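Local coordinates for protein serine proteinase inhibitor 1 (Myxoma virus, PDB 6BJ5) that inhibits serine proteases as a secreted viral serpin and contributes to the virulence of myxoma virus, at residues 105-110 / 134-139; 197-202 / 214-219. All coordinates share one frame; numbering follows the deposited sequence.

Interaction 1. Residues 105-110 / 134-139; sequences VTFNSE and ASLDRD
Asn108 turns its CG away from the backbone N (chi1 -179°), which carries the amide out to Arg138, whose chain runs extended from CG to NE and brings the guanidinium across to meet it. A single oxygen does the work: Asn108 OD1 lies 2.6 Å from Arg138 NE and 2.8 Å from Arg138 NH1, accepting a hydrogen bond from each. Both bonds are weak, since neither N-H points squarely at the oxygen, and the amide and guanidinium planes stand 86° apart. The backbone oxygen of Asn108 lies over one guanidinium face, 3.0 Å above its plane and displaced toward the rim.

The loops come before and, at some remove, after helix 112-120 in the chain, the helix that corresponds to helix F of the serpin fold: 105-110 leads into it from strand 103-105, while the loop 134-139 belongs to the later connection running back to strand 142-153. On the inner side of this contact, Leu136 reaches Phe107 through one branch, CD2, which is 3.5 Å from Phe107 CE1 and approaches the ring obliquely. Val105 CG1 lies over a face of the same ring, and Val112 and Ile116 of the helix also pack on Phe107. An Asx turn shapes the second loop around Arg138: Asp139 N donates to Asp137 OD2 over 2.5 Å, meeting the carboxylate from above its plane.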
loop_
_atom_site.group_PDB
_atom_site.type_symbol
_atom_site.label_atom_id
_atom_site.label_comp_id
_atom_site.label_asym_id
_atom_site.label_seq_id
_atom_site.Cartn_x
_atom_site.Cartn_y
_atom_site.Cartn_z
ATOM N N VAL A 105 6.741 -19.015 18.238
ATOM C CA VAL A 105 7.145 -19.673 17.003
ATOM C C VAL A 105 8.631 -19.978 17.158
ATOM O O VAL A 105 9.302 -19.417 18.025
ATOM C CB VAL A 105 6.849 -18.736 15.793
ATOM C CG1 VAL A 105 7.947 -17.745 15.622
ATOM C CG2 VAL A 105 6.587 -19.470 14.503
ATOM N N THR A 106 9.149 -20.912 16.363
ATOM C CA THR A 106 10.584 -21.198 16.371
ATOM C C THR A 106 11.176 -20.772 15.043
ATOM O O THR A 106 11.018 -21.477 14.043
ATOM C CB THR A 106 10.878 -22.680 16.596
ATOM O OG1 THR A 106 10.285 -23.116 17.823
ATOM C CG2 THR A 106 12.385 -22.890 16.670
ATOM N N PHE A 107 11.919 -19.674 15.039
ATOM C CA PHE A 107 12.378 -19.163 13.753
ATOM C C PHE A 107 13.575 -19.894 13.150
ATOM O O PHE A 107 14.144 -19.372 12.185
ATOM C CB PHE A 107 12.690 -17.667 13.831
ATOM C CG PHE A 107 11.465 -16.793 13.753
ATOM C CD1 PHE A 107 10.793 -16.657 12.534
ATOM C CD2 PHE A 107 11.008 -16.074 14.858
ATOM C CE1 PHE A 107 9.677 -15.868 12.425
ATOM C CE2 PHE A 107 9.885 -15.256 14.749
ATOM C CZ PHE A 107 9.219 -15.164 13.539
ATOM N N ASN A 108 13.972 -21.064 13.648
ATOM C CA ASN A 108 15.037 -21.816 12.989
ATOM C C ASN A 108 14.506 -23.062 12.283
ATOM O O ASN A 108 14.976 -23.387 11.186
ATOM C CB ASN A 108 16.131 -22.189 14.009
ATOM C CG ASN A 108 17.314 -22.971 13.396
ATOM O OD1 ASN A 108 17.251 -23.486 12.279
ATOM N ND2 ASN A 108 18.434 -22.973 14.109
ATOM N N SER A 109 13.479 -23.715 12.835
ATOM C CA SER A 109 12.948 -24.937 12.236
ATOM C C SER A 109 12.508 -24.739 10.788
ATOM O O SER A 109 12.526 -23.621 10.258
ATOM C CB SER A 109 11.777 -25.472 13.061
ATOM O OG SER A 109 10.638 -24.628 12.979
ATOM N N GLU A 110 12.103 -25.825 10.142
ATOM C CA GLU A 110 11.812 -25.793 8.718
ATOM C C GLU A 110 10.357 -25.491 8.405
ATOM O O GLU A 110 10.077 -24.848 7.388
ATOM C CB GLU A 110 12.206 -27.124 8.082
ATOM C CG GLU A 110 13.608 -27.569 8.452
ATOM C CD GLU A 110 14.349 -28.186 7.273
ATOM O OE1 GLU A 110 15.596 -28.235 7.303
ATOM O OE2 GLU A 110 13.685 -28.609 6.302
ATOM N N ALA A 134 11.760 -13.970 1.407
ATOM C CA ALA A 134 12.592 -12.779 1.380
ATOM C C ALA A 134 12.885 -12.243 2.781
ATOM O O ALA A 134 13.949 -11.659 3.010
ATOM C CB ALA A 134 11.927 -11.706 0.521
ATOM N N SER A 135 11.971 -12.448 3.737
ATOM C CA SER A 135 12.024 -11.740 5.008
ATOM C C SER A 135 12.359 -12.592 6.229
ATOM O O SER A 135 12.661 -12.024 7.283
ATOM C CB SER A 135 10.655 -11.073 5.242
ATOM O OG SER A 135 10.716 -9.992 6.146
ATOM N N LEU A 136 12.405 -13.916 6.118
ATOM C CA LEU A 136 12.738 -14.766 7.262
ATOM C C LEU A 136 14.168 -15.255 7.150
ATOM O O LEU A 136 14.509 -16.015 6.239
ATOM C CB LEU A 136 11.780 -15.934 7.435
ATOM C CG LEU A 136 10.444 -15.380 7.917
ATOM C CD1 LEU A 136 9.379 -16.463 7.996
ATOM C CD2 LEU A 136 10.606 -14.634 9.229
ATOM N N ASP A 137 15.004 -14.716 8.002
ATOM C CA ASP A 137 16.370 -15.145 8.230
ATOM C C ASP A 137 16.321 -16.300 9.250
ATOM O O ASP A 137 15.245 -16.782 9.609
ATOM C CB ASP A 137 17.144 -13.879 8.620
ATOM C CG ASP A 137 18.417 -14.147 9.330
ATOM O OD1 ASP A 137 19.419 -14.465 8.662
ATOM O OD2 ASP A 137 18.422 -14.001 10.565
ATOM N N ARG A 138 17.463 -16.779 9.734
ATOM C CA ARG A 138 17.472 -17.758 10.817
ATOM C C ARG A 138 17.740 -17.148 12.186
ATOM O O ARG A 138 17.517 -17.801 13.198
ATOM C CB ARG A 138 18.515 -18.845 10.538
ATOM C CG ARG A 138 17.914 -20.173 10.115
ATOM C CD ARG A 138 18.979 -21.234 9.899
ATOM N NE ARG A 138 18.467 -22.572 10.175
ATOM C CZ ARG A 138 17.794 -23.298 9.294
ATOM N NH1 ARG A 138 17.353 -24.505 9.620
ATOM N NH2 ARG A 138 17.559 -22.806 8.086
ATOM N N ASP A 139 18.107 -15.877 12.206
ATOM C CA ASP A 139 18.302 -15.159 13.450
ATOM C C ASP A 139 17.080 -14.262 13.692
ATOM O O ASP A 139 17.118 -13.385 14.553
ATOM C CB ASP A 139 19.576 -14.316 13.395
ATOM C CG ASP A 139 20.818 -15.154 13.161
ATOM O OD1 ASP A 139 21.924 -14.575 13.094
ATOM O OD2 ASP A 139 20.690 -16.391 13.047
#

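Interaction 2. Residues 197-202 / 214-219; sequences GYSVTE and LVVPDD
Leu214 and Thr201 form a hydrogen-bonded antiparallel pair in which each backbone N donates to the other's O, both over 2.8 Å. Leu214 O also accepts from a water that lies 2.6 Å from both Ser199 OG and Thr201 OG1, joining the two hydroxyls on the face they share with Leu214 and Val216. Val215 comes next, on the other face. Its CG2 lies alongside Val200 CG2 at 4.1 Å, the two side chains pointing the same way, while its CG1 approaches the Tyr198 ring obliquely.

This hairpin, strand 198-204 with strand 210-217, belongs to sheet B of the serpin fold, and at Val215 the sheet continues antiparallel into a strand of the other chain. Trp235 and Ile223 of neighbouring helices pack on Val215, and Trp235 NE1 hydrogen-bonds Tyr198 OH. Val216 pairs with Ser199 through two backbone bonds of 3.1 Å, and on its side of the sheet meets Val11 of the other chain.

Pro217 falls at a non-hydrogen-bonded position opposite Tyr198, so its lack of an N-H costs this pairing no bond; Pro217 CB meets Tyr198 CB at 3.6 Å. A chi1 of 64° sets Tyr198 CG between the backbone N and the carbonyl carbon, on the face shared with Val200 and Val215, where CD1 meets Val215 CG1. The backbone N of Asp218 donates to Gly197 O over 2.9 Å. Finally, Asp219 occupies the N-cap of helix 220-226, its OD1 weakly accepting from Glu222 N.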
loop_
_atom_site.group_PDB
_atom_site.type_symbol
_atom_site.label_atom_id
_atom_site.label_comp_id
_atom_site.label_asym_id
_atom_site.label_seq_id
_atom_site.Cartn_x
_atom_site.Cartn_y
_atom_site.Cartn_z
ATOM N N GLY A 197 0.249 20.718 -14.568
ATOM C CA GLY A 197 -0.879 20.325 -15.392
ATOM C C GLY A 197 -1.201 18.842 -15.299
ATOM O O GLY A 197 -0.391 17.976 -15.652
ATOM N N TYR A 198 -2.421 18.553 -14.859
ATOM C CA TYR A 198 -2.895 17.196 -14.630
ATOM C C TYR A 198 -4.377 17.268 -14.298
ATOM O O TYR A 198 -4.923 18.342 -14.031
ATOM C CB TYR A 198 -2.124 16.500 -13.495
ATOM C CG TYR A 198 -2.271 17.108 -12.100
ATOM C CD1 TYR A 198 -3.300 16.706 -11.244
ATOM C CD2 TYR A 198 -1.364 18.051 -11.636
ATOM C CE1 TYR A 198 -3.429 17.239 -9.975
ATOM C CE2 TYR A 198 -1.488 18.595 -10.371
ATOM C CZ TYR A 198 -2.521 18.181 -9.545
ATOM O OH TYR A 198 -2.649 18.721 -8.288
ATOM N N SER A 199 -5.016 16.108 -14.291
ATOM C CA SER A 199 -6.390 15.981 -13.843
ATOM C C SER A 199 -6.461 14.943 -12.735
ATOM O O SER A 199 -5.541 14.147 -12.540
ATOM C CB SER A 199 -7.317 15.565 -14.975
ATOM O OG SER A 199 -6.962 14.270 -15.380
ATOM N N VAL A 200 -7.572 14.959 -12.009
ATOM C CA VAL A 200 -7.859 13.955 -10.995
ATOM C C VAL A 200 -9.322 13.579 -11.153
ATOM O O VAL A 200 -10.176 14.455 -11.326
ATOM C CB VAL A 200 -7.562 14.460 -9.566
ATOM C CG1 VAL A 200 -7.857 13.385 -8.535
ATOM C CG2 VAL A 200 -6.123 14.916 -9.447
ATOM N N THR A 201 -9.609 12.283 -11.126
ATOM C CA THR A 201 -10.942 11.786 -11.415
ATOM C C THR A 201 -11.272 10.676 -10.429
ATOM O O THR A 201 -10.452 9.784 -10.205
ATOM C CB THR A 201 -11.007 11.267 -12.864
ATOM O OG1 THR A 201 -10.629 12.318 -13.770
ATOM C CG2 THR A 201 -12.400 10.744 -13.203
ATOM N N GLU A 202 -12.486 10.694 -9.884
ATOM C CA GLU A 202 -12.870 9.749 -8.844
ATOM C C GLU A 202 -13.752 8.662 -9.432
ATOM O O GLU A 202 -14.891 8.913 -9.829
ATOM C CB GLU A 202 -13.575 10.456 -7.682
ATOM C CG GLU A 202 -13.802 9.488 -6.545
ATOM C CD GLU A 202 -14.233 10.123 -5.261
ATOM O OE1 GLU A 202 -13.530 11.039 -4.779
ATOM O OE2 GLU A 202 -15.226 9.645 -4.688
ATOM N N LEU A 214 -7.882 8.760 -9.984
ATOM C CA LEU A 214 -7.010 8.586 -11.129
ATOM C C LEU A 214 -6.428 9.961 -11.452
ATOM O O LEU A 214 -7.173 10.933 -11.633
ATOM C CB LEU A 214 -7.788 7.975 -12.287
ATOM C CG LEU A 214 -7.152 7.895 -13.682
ATOM C CD1 LEU A 214 -6.033 6.862 -13.721
ATOM C CD2 LEU A 214 -8.194 7.575 -14.724
ATOM N N VAL A 215 -5.107 10.037 -11.461
ATOM C CA VAL A 215 -4.321 11.250 -11.624
ATOM C C VAL A 215 -3.561 11.127 -12.937
ATOM O O VAL A 215 -2.679 10.265 -13.055
ATOM C CB VAL A 215 -3.350 11.427 -10.441
ATOM C CG1 VAL A 215 -2.523 12.725 -10.558
ATOM C CG2 VAL A 215 -4.111 11.381 -9.109
ATOM N N VAL A 216 -3.876 11.973 -13.915
ATOM C CA VAL A 216 -3.237 11.899 -15.231
ATOM C C VAL A 216 -2.435 13.179 -15.437
ATOM O O VAL A 216 -3.024 14.232 -15.725
ATOM C CB VAL A 216 -4.256 11.706 -16.364
ATOM C CG1 VAL A 216 -3.509 11.642 -17.697
ATOM C CG2 VAL A 216 -5.147 10.470 -16.150
ATOM N N PRO A 217 -1.091 13.150 -15.335
ATOM C CA PRO A 217 -0.320 14.396 -15.394
ATOM C C PRO A 217 0.528 14.539 -16.639
ATOM O O PRO A 217 0.736 13.575 -17.382
ATOM C CB PRO A 217 0.582 14.281 -14.163
ATOM C CG PRO A 217 0.979 12.813 -14.205
ATOM C CD PRO A 217 -0.265 12.060 -14.781
ATOM N N ASP A 218 1.038 15.746 -16.868
ATOM C CA ASP A 218 2.051 15.940 -17.897
ATOM C C ASP A 218 3.445 15.535 -17.425
ATOM O O ASP A 218 4.324 15.303 -18.264
ATOM C CB ASP A 218 2.061 17.405 -18.340
ATOM C CG ASP A 218 0.707 17.870 -18.875
ATOM O OD1 ASP A 218 -0.086 17.024 -19.356
ATOM O OD2 ASP A 218 0.433 19.088 -18.798
ATOM N N ASP A 219 3.646 15.433 -16.106
ATOM C CA ASP A 219 4.908 15.009 -15.492
ATOM C C ASP A 219 4.553 14.249 -14.223
ATOM O O ASP A 219 4.128 14.855 -13.232
ATOM C CB ASP A 219 5.825 16.193 -15.169
ATOM C CG ASP A 219 7.225 15.761 -14.683
ATOM O OD1 ASP A 219 7.412 14.588 -14.287
ATOM O OD2 ASP A 219 8.146 16.610 -14.659
HETATM O O HOH W 1 -8.076 12.238 -14.154
#

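Interaction 1 is a surface contact between two irregular loops, one leading into helix 112-120 and the other in the later connection to strand 142-153; side chains carry it, with a weakly bonded polar pair outside and a small apolar touch inside. Interaction 2 is largely buried and joins adjacent strands of a hairpin through a regular run of backbone hydrogen bonds, one face mixing water-bridged hydroxyls with apolar side chains, the other apolar and aromatic. The other chain extends the sheet at interaction 2 but does not touch interaction 1. Sharing no element, they lie on opposite sides of the chain's centre, the centres of the two contacts about 44 Å apart.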